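Local coordinates for protein seryl-tRNA synthetase (Pyrococcus horikoshii, PDB 2DQ0) that probably attaches serine to tRNA(Ser), and also to tRNA(Sec), at the expense of ATP, working as a homodimeric class II aminoacyl-tRNA synthetase, at residues G259-E264 with L271-V276. Residues are numbered along the deposited sequence; the frame is centred on the assembly and turned at random.
Sequences GMHANE and LPLLYV
The rings of H261 and Y275 meet rim to rim, their planes inclined at 29°, with neither lying over the other. M260 passes over one face of each ring: its CG lies over H261, off toward the rim, and its SD over Y275, 4.1 Å from the ring centroid, a Met-aromatic contact. M260 reaches this far because its chain is extended, with CG anti to the backbone N (chi1 178°), and bends only at chi3. Where the rims meet, H261 NE2 and Y275 OH form a nearly straight hydrogen bond of 2.8 Å (172°), in which either may be the donor, while L273 CD1 approaches H261 NE2 obliquely at 3.6 Å. Through its other nitrogen, ND1, H261 donates to E264 OE1 at 3.0 Å, meeting that oxygen from above the carboxylate plane; the ND1 bond to E264 OE2 is weak. A leucine here would probably leave the Y275 hydroxyl without its imidazole partner and E264 with one mate fewer. E264 also forms a salt bridge with R176 of the second subunit, so strand 273-282 of the catalytic core is linked to the dimer interface. With a partner at each nitrogen, the imidazole is fixed in rotation, and the carboxylate probably polarises it and raises its basicity.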
ATOM      1  N   GLY A 259      15.528   4.094   6.650  1.00 45.92           N
ATOM      2  CA  GLY A 259      16.354   3.122   5.970  1.00 43.49           C
ATOM      3  C   GLY A 259      17.044   3.734   4.758  1.00 46.22           C
ATOM      4  O   GLY A 259      18.055   3.215   4.290  1.00 50.04           O
ATOM      5  N   MET A 260      16.505   4.840   4.256  1.00 39.79           N
ATOM      6  CA  MET A 260      17.063   5.518   3.083  1.00 48.66           C
ATOM      7  C   MET A 260      18.587   5.706   3.092  1.00 54.27           C
ATOM      8  O   MET A 260      19.234   5.607   2.056  1.00 55.57           O
ATOM      9  CB  MET A 260      16.383   6.883   2.897  1.00 49.19           C
ATOM     10  CG  MET A 260      16.917   7.714   1.734  1.00 44.29           C
ATOM     11  SD  MET A 260      16.089   9.331   1.588  1.00 57.36           S
ATOM     12  CE  MET A 260      15.481   9.230  -0.041  1.00 52.23           C
ATOM     13  N   HIS A 261      19.157   5.989   4.257  1.00 54.57           N
ATOM     14  CA  HIS A 261      20.594   6.191   4.363  1.00 52.38           C
ATOM     15  C   HIS A 261      21.278   5.141   5.233  1.00 52.69           C
ATOM     16  O   HIS A 261      22.321   5.400   5.825  1.00 54.73           O
ATOM     17  CB  HIS A 261      20.889   7.591   4.910  1.00 46.62           C
ATOM     18  CG  HIS A 261      20.539   8.694   3.963  1.00 43.98           C
ATOM     19  ND1 HIS A 261      21.197   8.883   2.765  1.00 51.39           N
ATOM     20  CD2 HIS A 261      19.602   9.670   4.038  1.00 47.55           C
ATOM     21  CE1 HIS A 261      20.679   9.929   2.142  1.00 52.12           C
ATOM     22  NE2 HIS A 261      19.710  10.424   2.893  1.00 52.24           N
ATOM     23  N   ALA A 262      20.678   3.959   5.319  1.00 55.90           N
ATOM     24  CA  ALA A 262      21.255   2.867   6.097  1.00 53.30           C
ATOM     25  C   ALA A 262      22.637   2.568   5.521  1.00 53.74           C
ATOM     26  O   ALA A 262      22.812   2.574   4.306  1.00 57.05           O
ATOM     27  CB  ALA A 262      20.371   1.613   6.000  1.00 44.94           C
ATOM     28  N   ASN A 263      23.603   2.313   6.402  1.00 57.36           N
ATOM     29  CA  ASN A 263      24.981   1.995   6.028  1.00 56.53           C
ATOM     30  C   ASN A 263      25.683   3.116   5.258  1.00 55.83           C
ATOM     31  O   ASN A 263      26.274   2.888   4.214  1.00 56.01           O
ATOM     32  CB  ASN A 263      25.023   0.695   5.211  1.00 52.43           C
ATOM     33  CG  ASN A 263      24.640  -0.524   6.027  1.00 69.44           C
ATOM     34  OD1 ASN A 263      23.969  -1.431   5.529  1.00 81.59           O
ATOM     35  ND2 ASN A 263      25.072  -0.563   7.285  1.00 71.23           N
ATOM     36  N   GLU A 264      25.598   4.335   5.763  1.00 54.66           N
ATOM     37  CA  GLU A 264      26.264   5.448   5.111  1.00 52.46           C
ATOM     38  C   GLU A 264      27.001   6.241   6.157  1.00 55.58           C
ATOM     39  O   GLU A 264      26.668   6.205   7.347  1.00 54.93           O
ATOM     40  CB  GLU A 264      25.275   6.407   4.423  1.00 52.77           C
ATOM     41  CG  GLU A 264      24.454   5.817   3.282  1.00 56.94           C
ATOM     42  CD  GLU A 264      23.651   6.875   2.534  1.00 58.38           C
ATOM     43  OE1 GLU A 264      22.712   6.511   1.800  1.00 52.74           O
ATOM     44  OE2 GLU A 264      23.963   8.078   2.669  1.00 78.22           O
ATOM     45  N   LEU A 271      24.239  17.828   6.898  1.00 61.64           N
ATOM     46  CA  LEU A 271      23.326  17.833   8.028  1.00 56.99           C
ATOM     47  C   LEU A 271      22.852  19.269   8.286  1.00 59.10           C
ATOM     48  O   LEU A 271      23.601  20.219   8.121  1.00 56.82           O
ATOM     49  CB  LEU A 271      24.022  17.273   9.268  1.00 55.37           C
ATOM     50  CG  LEU A 271      23.990  15.763   9.530  1.00 54.83           C
ATOM     51  CD1 LEU A 271      24.435  15.009   8.314  1.00 57.95           C
ATOM     52  CD2 LEU A 271      24.900  15.437  10.723  1.00 56.25           C
ATOM     53  N   PRO A 272      21.576  19.445   8.648  1.00 63.14           N
ATOM     54  CA  PRO A 272      20.589  18.373   8.812  1.00 60.98           C
ATOM     55  C   PRO A 272      19.936  17.982   7.479  1.00 53.68           C
ATOM     56  O   PRO A 272      19.720  18.825   6.622  1.00 51.38           O
ATOM     57  CB  PRO A 272      19.589  18.987   9.786  1.00 59.43           C
ATOM     58  CG  PRO A 272      19.547  20.408   9.333  1.00 60.36           C
ATOM     59  CD  PRO A 272      21.016  20.746   9.058  1.00 58.08           C
ATOM     60  N   LEU A 273      19.665  16.694   7.296  1.00 58.69           N
ATOM     61  CA  LEU A 273      18.992  16.233   6.088  1.00 56.58           C
ATOM     62  C   LEU A 273      17.522  16.332   6.454  1.00 55.67           C
ATOM     63  O   LEU A 273      17.081  15.716   7.418  1.00 57.05           O
ATOM     64  CB  LEU A 273      19.353  14.782   5.779  1.00 60.24           C
ATOM     65  CG  LEU A 273      20.823  14.458   5.489  1.00 64.68           C
ATOM     66  CD1 LEU A 273      20.951  12.987   5.107  1.00 63.51           C
ATOM     67  CD2 LEU A 273      21.332  15.324   4.362  1.00 57.66           C
ATOM     68  N   LEU A 274      16.767  17.119   5.705  1.00 54.56           N
ATOM     69  CA  LEU A 274      15.357  17.286   6.014  1.00 52.54           C
ATOM     70  C   LEU A 274      14.404  16.658   4.996  1.00 53.26           C
ATOM     71  O   LEU A 274      14.325  17.067   3.832  1.00 45.26           O
ATOM     72  CB  LEU A 274      15.037  18.771   6.175  1.00 48.48           C
ATOM     73  CG  LEU A 274      16.016  19.526   7.083  1.00 57.15           C
ATOM     74  CD1 LEU A 274      15.758  21.007   6.883  1.00 52.57           C
ATOM     75  CD2 LEU A 274      15.884  19.116   8.571  1.00 45.25           C
ATOM     76  N   TYR A 275      13.662  15.656   5.447  1.00 51.39           N
ATOM     77  CA  TYR A 275      12.718  15.006   4.564  1.00 50.73           C
ATOM     78  C   TYR A 275      11.265  15.122   4.996  1.00 42.56           C
ATOM     79  O   TYR A 275      10.933  15.077   6.177  1.00 46.22           O
ATOM     80  CB  TYR A 275      13.082  13.529   4.420  1.00 45.80           C
ATOM     81  CG  TYR A 275      14.426  13.306   3.786  1.00 44.15           C
ATOM     82  CD1 TYR A 275      14.651  13.633   2.452  1.00 45.44           C
ATOM     83  CD2 TYR A 275      15.470  12.741   4.512  1.00 51.51           C
ATOM     84  CE1 TYR A 275      15.880  13.399   1.851  1.00 44.32           C
ATOM     85  CE2 TYR A 275      16.702  12.497   3.925  1.00 57.98           C
ATOM     86  CZ  TYR A 275      16.901  12.826   2.593  1.00 58.77           C
ATOM     87  OH  TYR A 275      18.114  12.550   2.013  1.00 66.24           O
ATOM     88  N   VAL A 276      10.403  15.294   4.012  1.00 41.61           N
ATOM     89  CA  VAL A 276       8.980  15.312   4.261  1.00 44.01           C
ATOM     90  C   VAL A 276       8.387  14.309   3.276  1.00 44.61           C
ATOM     91  O   VAL A 276       8.315  14.567   2.075  1.00 45.67           O
ATOM     92  CB  VAL A 276       8.351  16.706   4.066  1.00 44.29           C
ATOM     93  CG1 VAL A 276       8.809  17.348   2.735  1.00 34.05           C
ATOM     94  CG2 VAL A 276       6.849  16.572   4.127  1.00 24.74           C
TER